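Long-range contacts in phospho-2-dehydro-3-deoxyheptonate aldolase (Francisella tularensis, PDB 3TQK), which probably catalyses the condensation of phosphoenolpyruvate with D-erythrose 4-phosphate to 3-deoxy-D-arabino-heptulosonate 7-phosphate, the first step of chorismate biosynthesis: residues A[81-86]-A[336-341]; A[159-164]-A[184-189]; A[27-32]-A[130-135]. All coordinates share one frame; numbering follows the deposited sequence.

Interaction 1: residues A[81-86]-A[336-341]; sequences HKDILI and MLAEAV
Asp83 and Ile84 meet Leu337, Ala338 and Val341 where the last helix of a TIM barrel, helix 327-344, lies over the entrance to the second barrel strand, 84-89. The helix follows the eighth strand and comes back to the start of the barrel, and this contact illustrates how the last helix is seated against the first strands, at their N-terminal end. The contact is buried and its direct touches are of van der Waals type.

The apolar part rests on Ile84. Its chain is extended beyond CG1 (chi2 174°), which carries CD1 to the helix surface, 3.7 Å from Leu337 CB and 3.9 Å from Ala338 N; the Ile84 and Leu337 side chains run nearly perpendicular to each other. Ile84 and Leu337 also both touch Val53 of the neighbouring strand 51-56, so the helix covers the first two strands together.

The second group of contacts involves the backbone and carboxylate of Asp83. Asp83 CB lies 3.9 Å from Ala338 CA, and the two backbones come close here, with the CA atoms of Asp83 and Ala338 5.3 Å apart. Rotation about chi1 (-60°) sets the carboxylate anti to the carbonyl carbon, alongside the helix, with OD2 3.8 Å from Ala338 CB and OD1 3.9 Å from Val341 CG1. The charge is answered further along the same helix and just past its end: OD1 forms a salt bridge with Arg345 and OD2 accepts a hydrogen bond from Gln342. Two partners of this kind would be expected to keep the buried carboxylate ionised. Val341, which also packs on Val51, completes the contact by setting CG2 3.5 Å from the carbonyl oxygen of Asp83.

Interaction 2: residues A[159-164]-A[184-189]; sequences IGARTV and NATNGD
Rotation about chi1 of Thr186 places its methyl anti to the carbonyl carbon, so that CG2 faces the 159-164 loop and lies 3.8 Å from both Ala161 CB and Arg162 CG. At Val164 the chi1 of 69° sets CG1 in the crowded position between backbone N and carbonyl carbon, and this branch lies 4.2 Å from Ala185 CA.

These loops follow the fourth and fifth strands of the TIM barrel, at the C-terminal end that carries the active site in this fold. The side chain of Ala161 is about 8 Å from that of His266 and about 11 Å from the bound manganese. Ala161 CB comes 3.1 Å from Asn184 O, a short approach for a carbon and an oxygen. The opposing loop contains a type I beta turn from Ala185 to Gly188, closed by a backbone bond from Gly188 N to Ala185 O.

The polar link between the loops is a single water, which donates to Ala161 O at 2.7 Å and accepts from Thr186 N at 3.0 Å. The side-chain polar groups turn to other partners: Arg162 reaches Arg96 O of its own chain with NH1, and with NE the carbonyl of Glu165 of the second subunit, whose carboxylate also bonds Thr186 OG1. Methyl contacts and a shared water thus join the loops to each other, while Arg162 NE and Thr186 OG1 tie both to the second subunit.

Interaction 3: residues A[27-32]-A[130-135]; sequences KTSFET and LTNMGL
A Schellman motif ends helix 116-132 of the barrel, and its residues Thr131, Asn132 and Gly134 pack against the first turns of helix 27-45, the helix that precedes the first barrel strand. Gly134, with positive phi (93°), turns the chain toward strand 137-140, while Leu135 N bonds back to Leu130 O and Gly134 N to Thr131 O.

Hydroxyl groups make most of the contact. Ser29 OG lies 2.8 Å from Thr131 OG1, close enough for a hydrogen bond, though the proton concerned has another acceptor within reach. Thr131 OG1 has the carbonyls of Leu127 and Ser128, in its own helix, as candidate acceptors for its one proton, so the serine meets a hydroxyl that backbone may already engage. Thr32 OG1 lies 2.9 Å from Thr28 O in its own helix and 3.2 Å from Thr131 O across the contact; its one proton must be shared between these carbonyls or alternate between them.

Nearer the surface, Asn132 holds CG opposite its backbone N (chi1 -167°), which swings the amide over to Thr28, and the two side chains meet at about a right angle. ND2 comes 3.3 Å from Thr28 CB and donates to a water 3.1 Å away that is also bonded to Thr28 OG1. Thr28 CG2, the branch anti to backbone N, sits 3.3 Å from Asn132 O. One turn on, Thr32 OG1 lies 3.4 Å from Gly134 CA.

How the interactions relate
Interactions 1 and 3 both lie toward the N-terminal end of the barrel strands, their nearest atoms about 5 Å apart, and share neighbouring elements: strand 84-89 leads on to helix 116-132, and Leu85 of that strand packs on helix 27-45. Interaction 2 is at the other end, among the loops on the active-site side, some 28 to 31 Å from the other two between centres. Chemistry follows place. The fully buried interaction 1 is van der Waals packing around one compensated carboxylate; the partly buried interaction 3 relies on hydroxyls, carbonyls and a water; interaction 2, likewise partly buried, alone touches the second subunit.

Interaction 1: residues A[81-86]-A[336-341]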
loop_
_atom_site.group_PDB
_atom_site.type_symbol
_atom_site.label_atom_id
_atom_site.label_comp_id
_atom_site.label_asym_id
_atom_site.label_seq_id
_atom_site.Cartn_x
_atom_site.Cartn_y
_atom_site.Cartn_z
ATOM N N HIS A 81 9.350 33.101 12.394
ATOM C CA HIS A 81 7.934 32.833 12.122
ATOM C C HIS A 81 7.299 33.750 11.056
ATOM O O HIS A 81 6.254 33.413 10.490
ATOM C CB HIS A 81 7.123 32.897 13.421
ATOM C CG HIS A 81 6.884 34.289 13.903
ATOM N ND1 HIS A 81 7.779 34.960 14.709
ATOM C CD2 HIS A 81 5.864 35.149 13.672
ATOM C CE1 HIS A 81 7.314 36.172 14.962
ATOM N NE2 HIS A 81 6.152 36.310 14.349
ATOM N N LYS A 82 7.909 34.904 10.802
ATOM C CA LYS A 82 7.452 35.773 9.719
ATOM C C LYS A 82 7.787 35.187 8.340
ATOM O O LYS A 82 7.123 35.515 7.350
ATOM C CB LYS A 82 8.051 37.177 9.841
ATOM C CG LYS A 82 7.640 37.899 11.121
ATOM C CD LYS A 82 8.203 39.317 11.185
ATOM C CE LYS A 82 8.712 39.667 12.585
ATOM N NZ LYS A 82 9.356 41.027 12.630
ATOM N N ASP A 83 8.803 34.315 8.299
ATOM C CA ASP A 83 9.336 33.753 7.052
ATOM C C ASP A 83 9.079 32.267 6.859
ATOM O O ASP A 83 9.035 31.789 5.736
ATOM C CB ASP A 83 10.843 34.000 7.007
ATOM C CG ASP A 83 11.179 35.466 7.047
ATOM O OD1 ASP A 83 10.472 36.221 6.352
ATOM O OD2 ASP A 83 12.132 35.868 7.754
ATOM N N ILE A 84 8.886 31.551 7.957
ATOM C CA ILE A 84 8.911 30.094 7.963
ATOM C C ILE A 84 7.840 29.556 8.897
ATOM O O ILE A 84 7.669 30.078 9.991
ATOM C CB ILE A 84 10.287 29.632 8.489
ATOM C CG1 ILE A 84 11.304 29.557 7.364
ATOM C CG2 ILE A 84 10.219 28.284 9.127
ATOM C CD1 ILE A 84 12.701 29.249 7.914
ATOM N N LEU A 85 7.126 28.517 8.472
ATOM C CA LEU A 85 6.258 27.765 9.378
ATOM C C LEU A 85 6.982 26.471 9.745
ATOM O O LEU A 85 7.212 25.623 8.880
ATOM C CB LEU A 85 4.908 27.453 8.737
ATOM C CG LEU A 85 3.918 26.660 9.605
ATOM C CD1 LEU A 85 3.542 27.426 10.884
ATOM C CD2 LEU A 85 2.661 26.292 8.818
ATOM N N ILE A 86 7.362 26.345 11.019
ATOM C CA ILE A 86 8.084 25.181 11.514
ATOM C C ILE A 86 7.087 24.171 12.029
ATOM O O ILE A 86 6.220 24.503 12.848
ATOM C CB ILE A 86 9.084 25.538 12.637
ATOM C CG1 ILE A 86 10.252 26.346 12.064
ATOM C CG2 ILE A 86 9.627 24.275 13.284
ATOM C CD1 ILE A 86 11.083 27.043 13.089
HETATM N N MSE A 336 19.125 30.022 6.266
HETATM C CA MSE A 336 19.158 29.998 4.807
HETATM C C MSE A 336 17.768 30.117 4.200
HETATM O O MSE A 336 17.588 30.828 3.214
HETATM C CB MSE A 336 19.804 28.713 4.302
HETATM C CG MSE A 336 21.296 28.644 4.514
HETATM SE SE MSE A 336 21.910 26.809 4.341
HETATM C CE MSE A 336 21.703 26.611 2.409
ATOM N N LEU A 337 16.802 29.401 4.774
ATOM C CA LEU A 337 15.427 29.415 4.266
ATOM C C LEU A 337 14.742 30.770 4.482
ATOM O O LEU A 337 14.017 31.250 3.604
ATOM C CB LEU A 337 14.596 28.297 4.895
ATOM C CG LEU A 337 14.869 26.915 4.296
ATOM C CD1 LEU A 337 14.489 25.828 5.258
ATOM C CD2 LEU A 337 14.124 26.740 2.977
ATOM N N ALA A 338 14.985 31.374 5.645
ATOM C CA ALA A 338 14.400 32.658 5.980
ATOM C C ALA A 338 14.956 33.744 5.063
ATOM O O ALA A 338 14.225 34.650 4.672
ATOM C CB ALA A 338 14.647 33.001 7.452
ATOM N N GLU A 339 16.238 33.648 4.709
ATOM C CA GLU A 339 16.822 34.590 3.759
ATOM C C GLU A 339 16.198 34.406 2.381
ATOM O O GLU A 339 15.860 35.383 1.718
ATOM C CB GLU A 339 18.343 34.437 3.651
ATOM C CG GLU A 339 18.995 35.671 3.018
ATOM C CD GLU A 339 20.475 35.506 2.693
ATOM O OE1 GLU A 339 20.983 34.360 2.623
ATOM O OE2 GLU A 339 21.138 36.547 2.496
ATOM N N ALA A 340 16.065 33.151 1.955
ATOM C CA ALA A 340 15.420 32.822 0.690
ATOM C C ALA A 340 14.051 33.484 0.566
ATOM O O ALA A 340 13.729 34.038 -0.481
ATOM C CB ALA A 340 15.278 31.311 0.544
ATOM N N VAL A 341 13.252 33.418 1.630
ATOM C CA VAL A 341 11.920 34.012 1.635
ATOM C C VAL A 341 12.007 35.541 1.598
ATOM O O VAL A 341 11.270 36.188 0.847
ATOM C CB VAL A 341 11.088 33.554 2.852
ATOM C CG1 VAL A 341 9.776 34.347 2.955
ATOM C CG2 VAL A 341 10.798 32.063 2.759
#

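Interaction 2: residues A[159-164]-A[184-189]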
loop_
_atom_site.group_PDB
_atom_site.type_symbol
_atom_site.label_atom_id
_atom_site.label_comp_id
_atom_site.label_asym_id
_atom_site.label_seq_id
_atom_site.Cartn_x
_atom_site.Cartn_y
_atom_site.Cartn_z
ATOM N N ILE A 159 1.885 10.513 3.141
ATOM C CA ILE A 159 1.802 9.161 2.619
ATOM C C ILE A 159 3.171 8.858 2.036
ATOM O O ILE A 159 3.689 9.625 1.217
ATOM C CB ILE A 159 0.720 9.032 1.538
ATOM C CG1 ILE A 159 -0.647 9.455 2.099
ATOM C CG2 ILE A 159 0.651 7.597 0.999
ATOM C CD1 ILE A 159 -1.073 8.660 3.340
ATOM N N GLY A 160 3.767 7.748 2.464
ATOM C CA GLY A 160 5.145 7.421 2.087
ATOM C C GLY A 160 5.293 6.960 0.655
ATOM O O GLY A 160 4.304 6.665 -0.017
ATOM N N ALA A 161 6.533 6.911 0.185
ATOM C CA ALA A 161 6.837 6.510 -1.182
ATOM C C ALA A 161 6.326 5.104 -1.501
ATOM O O ALA A 161 5.950 4.814 -2.637
ATOM C CB ALA A 161 8.349 6.574 -1.425
ATOM N N ARG A 162 6.334 4.239 -0.491
ATOM C CA ARG A 162 5.978 2.850 -0.665
ATOM C C ARG A 162 4.469 2.591 -0.736
ATOM O O ARG A 162 4.063 1.494 -1.153
ATOM C CB ARG A 162 6.619 2.012 0.445
ATOM C CG ARG A 162 8.104 1.792 0.206
ATOM C CD ARG A 162 8.783 1.010 1.294
ATOM N NE ARG A 162 8.084 -0.239 1.627
ATOM C CZ ARG A 162 8.619 -1.239 2.329
ATOM N NH1 ARG A 162 9.877 -1.165 2.763
ATOM N NH2 ARG A 162 7.900 -2.333 2.584
ATOM N N THR A 163 3.657 3.580 -0.338
ATOM C CA THR A 163 2.202 3.436 -0.331
ATOM C C THR A 163 1.483 4.470 -1.217
ATOM O O THR A 163 0.262 4.599 -1.149
ATOM C CB THR A 163 1.657 3.493 1.103
ATOM O OG1 THR A 163 2.261 4.580 1.799
ATOM C CG2 THR A 163 1.975 2.201 1.844
ATOM N N VAL A 164 2.240 5.148 -2.085
ATOM C CA VAL A 164 1.708 6.229 -2.905
ATOM C C VAL A 164 0.741 5.716 -3.980
ATOM O O VAL A 164 -0.167 6.437 -4.384
ATOM C CB VAL A 164 2.849 7.066 -3.574
ATOM C CG1 VAL A 164 3.571 6.257 -4.630
ATOM C CG2 VAL A 164 2.278 8.356 -4.186
ATOM N N ASN A 184 6.804 10.892 -3.955
ATOM C CA ASN A 184 6.933 10.208 -5.231
ATOM C C ASN A 184 7.397 8.783 -4.975
ATOM O O ASN A 184 7.782 8.446 -3.856
ATOM C CB ASN A 184 7.827 10.966 -6.209
ATOM C CG ASN A 184 9.286 10.976 -5.814
ATOM O OD1 ASN A 184 9.976 9.961 -5.913
ATOM N ND2 ASN A 184 9.779 12.143 -5.428
ATOM N N ALA A 185 7.299 7.940 -5.990
ATOM C CA ALA A 185 7.583 6.517 -5.838
ATOM C C ALA A 185 9.069 6.235 -5.588
ATOM O O ALA A 185 9.933 7.046 -5.935
ATOM C CB ALA A 185 7.091 5.752 -7.074
ATOM N N THR A 186 9.365 5.064 -5.016
ATOM C CA THR A 186 10.753 4.705 -4.702
ATOM C C THR A 186 11.638 4.694 -5.956
ATOM O O THR A 186 12.832 4.962 -5.870
ATOM C CB THR A 186 10.856 3.358 -3.949
ATOM O OG1 THR A 186 10.363 2.294 -4.770
ATOM C CG2 THR A 186 10.069 3.400 -2.637
ATOM N N ASN A 187 11.042 4.407 -7.115
ATOM C CA ASN A 187 11.752 4.447 -8.409
ATOM C C ASN A 187 11.990 5.860 -8.962
ATOM O O ASN A 187 12.752 6.037 -9.913
ATOM C CB ASN A 187 10.989 3.629 -9.462
ATOM C CG ASN A 187 9.579 4.140 -9.679
ATOM O OD1 ASN A 187 9.375 5.313 -9.950
ATOM N ND2 ASN A 187 8.599 3.276 -9.488
ATOM N N GLY A 188 11.305 6.846 -8.396
ATOM C CA GLY A 188 11.432 8.239 -8.814
ATOM C C GLY A 188 10.203 8.815 -9.502
ATOM O O GLY A 188 10.177 10.005 -9.786
ATOM N N ASP A 189 9.182 7.990 -9.754
ATOM C CA ASP A 189 8.004 8.409 -10.535
ATOM C C ASP A 189 7.157 9.435 -9.778
ATOM O O ASP A 189 6.628 9.143 -8.717
ATOM C CB ASP A 189 7.129 7.199 -10.923
ATOM C CG ASP A 189 6.128 7.524 -12.036
ATOM O OD1 ASP A 189 5.235 8.360 -11.835
ATOM O OD2 ASP A 189 6.233 6.942 -13.132
HETATM O O HOH W 1 6.879 3.331 -4.728
#

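Interaction 3: residues A[27-32]-A[130-135]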
loop_
_atom_site.group_PDB
_atom_site.type_symbol
_atom_site.label_atom_id
_atom_site.label_comp_id
_atom_site.label_asym_id
_atom_site.label_seq_id
_atom_site.Cartn_x
_atom_site.Cartn_y
_atom_site.Cartn_z
ATOM N N LYS A 27 -6.426 22.185 25.615
ATOM C CA LYS A 27 -6.879 23.400 24.927
ATOM C C LYS A 27 -5.761 24.001 24.082
ATOM O O LYS A 27 -5.986 24.347 22.923
ATOM C CB LYS A 27 -7.422 24.440 25.917
ATOM C CG LYS A 27 -8.136 25.655 25.239
ATOM C CD LYS A 27 -8.726 26.642 26.280
ATOM C CE LYS A 27 -9.163 27.965 25.630
ATOM N NZ LYS A 27 -9.713 28.950 26.615
ATOM N N THR A 28 -4.561 24.120 24.646
ATOM C CA THR A 28 -3.436 24.651 23.890
ATOM C C THR A 28 -3.152 23.798 22.653
ATOM O O THR A 28 -2.893 24.334 21.571
ATOM C CB THR A 28 -2.154 24.778 24.741
ATOM O OG1 THR A 28 -2.404 25.645 25.850
ATOM C CG2 THR A 28 -1.004 25.383 23.911
ATOM N N SER A 29 -3.221 22.480 22.817
ATOM C CA SER A 29 -3.081 21.558 21.704
ATOM C C SER A 29 -4.126 21.840 20.623
ATOM O O SER A 29 -3.782 21.965 19.461
ATOM C CB SER A 29 -3.177 20.097 22.176
ATOM O OG SER A 29 -2.084 19.751 23.015
ATOM N N PHE A 30 -5.393 21.939 21.017
ATOM C CA PHE A 30 -6.482 22.188 20.080
ATOM C C PHE A 30 -6.211 23.445 19.240
ATOM O O PHE A 30 -6.364 23.440 18.005
ATOM C CB PHE A 30 -7.793 22.348 20.840
ATOM C CG PHE A 30 -8.942 22.800 19.985
ATOM C CD1 PHE A 30 -9.577 21.912 19.125
ATOM C CD2 PHE A 30 -9.400 24.110 20.047
ATOM C CE1 PHE A 30 -10.652 22.322 18.330
ATOM C CE2 PHE A 30 -10.470 24.537 19.250
ATOM C CZ PHE A 30 -11.098 23.640 18.395
ATOM N N GLU A 31 -5.788 24.504 19.921
ATOM C CA GLU A 31 -5.573 25.795 19.285
ATOM C C GLU A 31 -4.339 25.811 18.401
ATOM O O GLU A 31 -4.352 26.450 17.348
ATOM C CB GLU A 31 -5.522 26.909 20.334
ATOM C CG GLU A 31 -6.875 27.077 21.021
ATOM C CD GLU A 31 -6.860 27.986 22.225
ATOM O OE1 GLU A 31 -5.766 28.403 22.680
ATOM O OE2 GLU A 31 -7.976 28.272 22.726
ATOM N N THR A 32 -3.292 25.095 18.808
ATOM C CA THR A 32 -2.104 24.941 17.975
ATOM C C THR A 32 -2.444 24.211 16.676
ATOM O O THR A 32 -1.994 24.611 15.596
ATOM C CB THR A 32 -0.983 24.187 18.725
ATOM O OG1 THR A 32 -0.609 24.928 19.884
ATOM C CG2 THR A 32 0.267 23.985 17.846
ATOM N N LEU A 130 3.928 17.808 22.796
ATOM C CA LEU A 130 4.523 18.713 21.811
ATOM C C LEU A 130 3.561 19.825 21.374
ATOM O O LEU A 130 3.932 21.007 21.374
ATOM C CB LEU A 130 5.006 17.927 20.596
ATOM C CG LEU A 130 6.164 16.958 20.863
ATOM C CD1 LEU A 130 6.388 16.064 19.654
ATOM C CD2 LEU A 130 7.422 17.714 21.199
ATOM N N THR A 131 2.336 19.451 21.007
ATOM C CA THR A 131 1.328 20.415 20.602
ATOM C C THR A 131 0.922 21.313 21.762
ATOM O O THR A 131 0.606 22.497 21.555
ATOM C CB THR A 131 0.070 19.740 20.058
ATOM O OG1 THR A 131 -0.410 18.797 21.018
ATOM C CG2 THR A 131 0.354 19.056 18.706
ATOM N N ASN A 132 0.943 20.757 22.976
ATOM C CA ASN A 132 0.669 21.545 24.170
ATOM C C ASN A 132 1.754 22.587 24.445
ATOM O O ASN A 132 1.502 23.595 25.109
ATOM C CB ASN A 132 0.473 20.638 25.385
ATOM C CG ASN A 132 -0.121 21.370 26.556
ATOM O OD1 ASN A 132 0.451 21.381 27.640
ATOM N ND2 ASN A 132 -1.267 22.017 26.336
HETATM N N MSE A 133 2.957 22.350 23.928
HETATM C CA MSE A 133 4.023 23.358 23.964
HETATM C C MSE A 133 3.857 24.414 22.864
HETATM O O MSE A 133 4.633 25.365 22.800
HETATM C CB MSE A 133 5.394 22.701 23.785
HETATM C CG MSE A 133 5.862 21.838 24.943
HETATM SE SE MSE A 133 7.327 20.702 24.331
HETATM C CE MSE A 133 8.301 22.046 23.309
ATOM N N GLY A 134 2.872 24.226 21.989
ATOM C CA GLY A 134 2.613 25.161 20.897
ATOM C C GLY A 134 3.312 24.809 19.592
ATOM O O GLY A 134 3.401 25.657 18.705
ATOM N N LEU A 135 3.806 23.570 19.477
ATOM C CA LEU A 135 4.515 23.104 18.283
ATOM C C LEU A 135 3.596 22.277 17.412
ATOM O O LEU A 135 3.111 21.231 17.842
ATOM C CB LEU A 135 5.719 22.216 18.642
ATOM C CG LEU A 135 7.088 22.866 18.814
ATOM C CD1 LEU A 135 8.083 21.841 19.419
ATOM C CD2 LEU A 135 7.613 23.432 17.504
HETATM O O HOH W 2 -3.618 23.369 27.898
#